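Local coordinates for fucoxanthin chlorophyll a/c-binding protein Lhcq10 (Chaetoceros gracilis, PDB 6L4U), which probably harvests light in a diatom antenna, binding chlorophyll a, chlorophyll c1 and a fucoxanthin-type carotenoid and passing excitation energy on, at residues 77-82 with 157-162. Sequence-based numbering, arbitrary orientation.
With KC1 (Chlorophyll c1), chain B.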
ATOM      1  N   ILE Z  77      34.061  20.582 -87.986  1.00 70.00           N
ATOM      2  CA  ILE Z  77      34.819  21.192 -89.068  1.00 70.00           C
ATOM      3  C   ILE Z  77      33.870  21.706 -90.152  1.00 70.00           C
ATOM      4  O   ILE Z  77      34.266  22.541 -90.972  1.00 70.00           O
ATOM      5  CB  ILE Z  77      35.837  20.204 -89.676  1.00 70.00           C
ATOM      6  CG1 ILE Z  77      37.048  20.894 -90.290  1.00 70.00           C
ATOM      7  CG2 ILE Z  77      35.273  19.340 -90.759  1.00 70.00           C
ATOM      8  CD1 ILE Z  77      38.324  20.243 -89.948  1.00 70.00           C
ATOM      9  N   GLY Z  78      32.625  21.215 -90.185  1.00 69.44           N
ATOM     10  CA  GLY Z  78      31.606  21.835 -91.010  1.00 69.44           C
ATOM     11  C   GLY Z  78      30.934  22.993 -90.311  1.00 69.44           C
ATOM     12  O   GLY Z  78      30.393  23.886 -90.970  1.00 69.44           O
ATOM     13  N   PHE Z  79      30.947  22.992 -88.977  1.00 73.23           N
ATOM     14  CA  PHE Z  79      30.514  24.162 -88.225  1.00 73.23           C
ATOM     15  C   PHE Z  79      31.477  25.321 -88.428  1.00 73.23           C
ATOM     16  O   PHE Z  79      31.050  26.470 -88.591  1.00 73.23           O
ATOM     17  CB  PHE Z  79      30.397  23.816 -86.735  1.00 73.23           C
ATOM     18  CG  PHE Z  79      29.781  24.904 -85.896  1.00 73.23           C
ATOM     19  CD1 PHE Z  79      28.415  24.945 -85.693  1.00 73.23           C
ATOM     20  CD2 PHE Z  79      30.573  25.872 -85.286  1.00 73.23           C
ATOM     21  CE1 PHE Z  79      27.848  25.933 -84.920  1.00 73.23           C
ATOM     22  CE2 PHE Z  79      30.008  26.868 -84.523  1.00 73.23           C
ATOM     23  CZ  PHE Z  79      28.649  26.898 -84.337  1.00 73.23           C
ATOM     24  N   LEU Z  80      32.783  25.040 -88.396  1.00 73.25           N
ATOM     25  CA  LEU Z  80      33.777  26.090 -88.579  1.00 73.25           C
ATOM     26  C   LEU Z  80      33.772  26.620 -90.004  1.00 73.25           C
ATOM     27  O   LEU Z  80      34.035  27.809 -90.222  1.00 73.25           O
ATOM     28  CB  LEU Z  80      35.169  25.573 -88.224  1.00 73.25           C
ATOM     29  CG  LEU Z  80      35.450  25.198 -86.772  1.00 73.25           C
ATOM     30  CD1 LEU Z  80      36.893  24.756 -86.624  1.00 73.25           C
ATOM     31  CD2 LEU Z  80      35.137  26.356 -85.859  1.00 73.25           C
ATOM     32  N   ARG Z  81      33.476  25.760 -90.979  1.00 70.59           N
ATOM     33  CA  ARG Z  81      33.379  26.214 -92.360  1.00 70.59           C
ATOM     34  C   ARG Z  81      32.139  27.070 -92.573  1.00 70.59           C
ATOM     35  O   ARG Z  81      32.200  28.079 -93.281  1.00 70.59           O
ATOM     36  CB  ARG Z  81      33.363  25.021 -93.305  1.00 70.59           C
ATOM     37  CG  ARG Z  81      34.724  24.462 -93.609  1.00 70.59           C
ATOM     38  CD  ARG Z  81      34.612  23.330 -94.600  1.00 70.59           C
ATOM     39  NE  ARG Z  81      34.054  23.790 -95.864  1.00 70.59           N
ATOM     40  CZ  ARG Z  81      33.649  22.984 -96.838  1.00 70.59           C
ATOM     41  NH1 ARG Z  81      33.155  23.491 -97.957  1.00 70.59           N
ATOM     42  NH2 ARG Z  81      33.748  21.670 -96.695  1.00 70.59           N
ATOM     43  N   GLN Z  82      31.011  26.678 -91.972  1.00 72.81           N
ATOM     44  CA  GLN Z  82      29.785  27.467 -92.073  1.00 72.81           C
ATOM     45  C   GLN Z  82      29.960  28.823 -91.425  1.00 72.81           C
ATOM     46  O   GLN Z  82      29.462  29.831 -91.927  1.00 72.81           O
ATOM     47  CB  GLN Z  82      28.671  26.864 -91.268  1.00 72.81           C
ATOM     48  CG  GLN Z  82      27.249  27.005 -91.627  1.00 72.81           C
ATOM     49  CD  GLN Z  82      26.738  27.748 -92.824  1.00 72.81           C
ATOM     50  OE1 GLN Z  82      27.070  28.872 -93.192  1.00 72.81           O
ATOM     51  NE2 GLN Z  82      25.917  26.989 -93.529  1.00 72.81           N
ATOM     52  N   HIS Z 157      22.167  19.680 -93.475  1.00 74.30           N
ATOM     53  CA  HIS Z 157      22.874  20.485 -92.498  1.00 74.30           C
ATOM     54  C   HIS Z 157      24.377  20.323 -92.640  1.00 74.30           C
ATOM     55  O   HIS Z 157      24.880  19.273 -93.040  1.00 74.30           O
ATOM     56  CB  HIS Z 157      22.449  20.106 -91.083  1.00 74.30           C
ATOM     57  CG  HIS Z 157      22.759  21.151 -90.059  1.00 74.30           C
ATOM     58  ND1 HIS Z 157      23.846  21.062 -89.217  1.00 74.30           N
ATOM     59  CD2 HIS Z 157      22.107  22.284 -89.716  1.00 74.30           C
ATOM     60  CE1 HIS Z 157      23.860  22.109 -88.411  1.00 74.30           C
ATOM     61  NE2 HIS Z 157      22.814  22.865 -88.691  1.00 74.30           N
ATOM     62  N   TYR Z 158      25.086  21.381 -92.277  1.00 74.85           N
ATOM     63  CA  TYR Z 158      26.525  21.461 -92.452  1.00 74.85           C
ATOM     64  C   TYR Z 158      27.298  20.634 -91.435  1.00 74.85           C
ATOM     65  O   TYR Z 158      28.481  20.360 -91.660  1.00 74.85           O
ATOM     66  CB  TYR Z 158      26.961  22.922 -92.381  1.00 74.85           C
ATOM     67  CG  TYR Z 158      26.416  23.681 -91.191  1.00 74.85           C
ATOM     68  CD1 TYR Z 158      25.188  24.349 -91.255  1.00 74.85           C
ATOM     69  CD2 TYR Z 158      27.139  23.749 -90.008  1.00 74.85           C
ATOM     70  CE1 TYR Z 158      24.713  25.063 -90.175  1.00 74.85           C
ATOM     71  CE2 TYR Z 158      26.665  24.449 -88.923  1.00 74.85           C
ATOM     72  CZ  TYR Z 158      25.457  25.105 -89.012  1.00 74.85           C
ATOM     73  OH  TYR Z 158      24.988  25.803 -87.928  1.00 74.85           O
ATOM     74  N   MET Z 159      26.667  20.231 -90.326  1.00 75.73           N
ATOM     75  CA  MET Z 159      27.289  19.312 -89.380  1.00 75.73           C
ATOM     76  C   MET Z 159      26.938  17.862 -89.654  1.00 75.73           C
ATOM     77  O   MET Z 159      26.863  17.046 -88.726  1.00 75.73           O
ATOM     78  CB  MET Z 159      26.955  19.676 -87.935  1.00 75.73           C
ATOM     79  CG  MET Z 159      27.316  21.082 -87.558  1.00 75.73           C
ATOM     80  SD  MET Z 159      27.068  21.330 -85.805  1.00 75.73           S
ATOM     81  CE  MET Z 159      28.528  20.495 -85.183  1.00 75.73           C
ATOM     82  N   ARG Z 160      26.749  17.527 -90.923  1.00 73.70           N
ATOM     83  CA  ARG Z 160      26.331  16.231 -91.432  1.00 73.70           C
ATOM     84  C   ARG Z 160      27.050  16.094 -92.764  1.00 73.70           C
ATOM     85  O   ARG Z 160      28.159  16.625 -92.907  1.00 73.70           O
ATOM     86  CB  ARG Z 160      24.812  16.136 -91.601  1.00 73.70           C
ATOM     87  CG  ARG Z 160      23.993  16.198 -90.314  1.00 73.70           C
ATOM     88  CD  ARG Z 160      24.181  14.955 -89.462  1.00 73.70           C
ATOM     89  NE  ARG Z 160      23.734  15.169 -88.089  1.00 73.70           N
ATOM     90  CZ  ARG Z 160      24.548  15.397 -87.064  1.00 73.70           C
ATOM     91  NH1 ARG Z 160      24.053  15.582 -85.849  1.00 73.70           N
ATOM     92  NH2 ARG Z 160      25.858  15.435 -87.254  1.00 73.70           N
ATOM     93  N   GLY Z 161      26.505  15.295 -93.681  1.00 65.07           N
ATOM     94  CA  GLY Z 161      26.783  15.496 -95.094  1.00 65.07           C
ATOM     95  C   GLY Z 161      26.613  16.968 -95.415  1.00 65.07           C
ATOM     96  O   GLY Z 161      25.540  17.530 -95.203  1.00 65.07           O
ATOM     97  N   GLY Z 162      27.664  17.609 -95.904  1.00 61.81           N
ATOM     98  CA  GLY Z 162      27.836  19.021 -95.628  1.00 61.81           C
ATOM     99  C   GLY Z 162      27.329  20.007 -96.656  1.00 61.81           C
ATOM    100  O   GLY Z 162      26.135  20.318 -96.695  1.00 61.81           O
TER
HETATM  101  NB  KC1 B 311      22.973  24.256 -84.091  1.00 73.80           N
HETATM  102  ND  KC1 B 311      19.166  23.871 -85.409  1.00 73.80           N
HETATM  103  C1A KC1 B 311      20.778  21.165 -85.945  1.00 73.80           C
HETATM  104  C1B KC1 B 311      23.894  23.310 -83.951  1.00 73.80           C
HETATM  105  C1C KC1 B 311      21.229  26.715 -83.539  1.00 73.80           C
HETATM  106  C1D KC1 B 311      17.981  24.676 -85.468  1.00 73.80           C
HETATM  107  C2A KC1 B 311      21.452  19.814 -86.161  1.00 73.80           C
HETATM  108  C2B KC1 B 311      25.034  23.661 -83.065  1.00 73.80           C
HETATM  109  C2C KC1 B 311      20.491  27.836 -82.899  1.00 73.80           C
HETATM  110  C2D KC1 B 311      16.811  24.050 -86.115  1.00 73.80           C
HETATM  111  C3A KC1 B 311      22.850  20.059 -85.615  1.00 73.80           C
HETATM  112  C3B KC1 B 311      24.690  25.039 -82.675  1.00 73.80           C
HETATM  113  C3C KC1 B 311      19.119  27.661 -83.398  1.00 73.80           C
HETATM  114  C3D KC1 B 311      17.385  22.728 -86.450  1.00 73.80           C
HETATM  115  C4A KC1 B 311      22.677  21.465 -85.142  1.00 73.80           C
HETATM  116  C4B KC1 B 311      23.406  25.299 -83.379  1.00 73.80           C
HETATM  117  C4C KC1 B 311      19.243  26.470 -84.270  1.00 73.80           C
HETATM  118  C4D KC1 B 311      18.706  22.720 -86.029  1.00 73.80           C
HETATM  119  CAA KC1 B 311      21.545  19.201 -87.556  1.00 73.80           C
HETATM  120  CAB KC1 B 311      25.472  25.941 -81.798  1.00 73.80           C
HETATM  121  CAC KC1 B 311      17.892  28.489 -83.112  1.00 73.80           C
HETATM  122  CAD KC1 B 311      17.092  21.424 -87.077  1.00 73.80           C
HETATM  123  CBA KC1 B 311      21.544  17.681 -87.451  1.00 73.80           C
HETATM  124  CBB KC1 B 311      25.927  27.098 -82.219  1.00 73.80           C
HETATM  125  CBC KC1 B 311      17.261  27.897 -81.870  1.00 73.80           C
HETATM  126  CBD KC1 B 311      18.304  20.593 -87.008  1.00 73.80           C
HETATM  127  CED KC1 B 311      17.230  16.966 -86.370  1.00 73.80           C
HETATM  128  CGA KC1 B 311      20.374  17.106 -88.211  1.00 73.80           C
HETATM  129  CGD KC1 B 311      17.975  19.343 -86.260  1.00 73.80           C
HETATM  130  CHA KC1 B 311      19.339  21.424 -86.322  1.00 73.80           C
HETATM  131  CHB KC1 B 311      23.756  21.985 -84.561  1.00 73.80           C
HETATM  132  CHC KC1 B 311      22.669  26.563 -83.269  1.00 73.80           C
HETATM  133  CHD KC1 B 311      18.002  26.031 -84.931  1.00 73.80           C
HETATM  134  CMA KC1 B 311      23.138  19.161 -84.416  1.00 73.80           C
HETATM  135  CMB KC1 B 311      26.239  22.865 -82.648  1.00 73.80           C
HETATM  136  CMC KC1 B 311      20.982  28.895 -81.952  1.00 73.80           C
HETATM  137  CMD KC1 B 311      15.399  24.445 -86.418  1.00 73.80           C
HETATM  138  NA  KC1 B 311      21.484  22.045 -85.321  1.00 73.80           N
HETATM  139  NC  KC1 B 311      20.482  25.917 -84.327  1.00 73.80           N
HETATM  140  O1A KC1 B 311      20.109  15.918 -88.128  1.00 73.80           O
HETATM  141  O1D KC1 B 311      18.310  19.209 -85.100  1.00 73.80           O
HETATM  142  O2A KC1 B 311      19.547  17.959 -89.048  1.00 73.80           O
HETATM  143  O2D KC1 B 311      17.269  18.271 -86.940  1.00 73.80           O
HETATM  144  OBD KC1 B 311      15.970  21.072 -87.586  1.00 73.80           O
HETATM  145 MG   KC1 B 311      21.144  24.068 -84.973  1.00 73.80          MG
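Tyr-158 lies against helix 73-102 with its ring sandwiched: Gln-82 CG sits 3.3 Å from the ring centroid, 9° off the normal, a CH-pi contact, while His-157 CE1 covers the opposite face. Phe-79 meets the same ring at its edge, CD1 coming to 3.7 Å from Tyr-158 CE2, the two side chains running side by side. With chi1 at 49°, Tyr-158 CG sits between its backbone N and carbonyl carbon, which puts the ring between Gln-82 CG and the imidazole. Replacing Tyr-158 by an alanine would probably open a gap between Gln-82 and His-157, leaving the imidazole without the ring that backs it.

The backbones also come close: Gly-78 CA is 5.3 Å from Met-159 CA. It touches Tyr-158 O at 3.5 Å in a CA-H...O contact, and a side chain on Gly-78 would run into that carbonyl. Alongside Phe-79, Met-159 brings its SD to 3.9 Å from Phe-79 CD1, an oblique Met-aromatic contact, and to 3.6 Å from chlorophyll c1 CHB. Tyr-158 CD1 lies over the centre of one imidazole face, the pigment's CAA over the opposite face, offset toward the rim. His-157 ND1 accepts a 3.1 Å hydrogen bond from Met-159 N, which approaches 36° out of the ring plane, and NE2 is hydrogen-bonded to Glu-152 OE1; bonds and packing together would restrain the ring. These residues line the chlorophyll c1 site and an adjoining chlorophyll a site, in a light-harvesting chlorophyll-binding fold where the loop after helix 137-153 packs on helix 73-102, probably transmembrane.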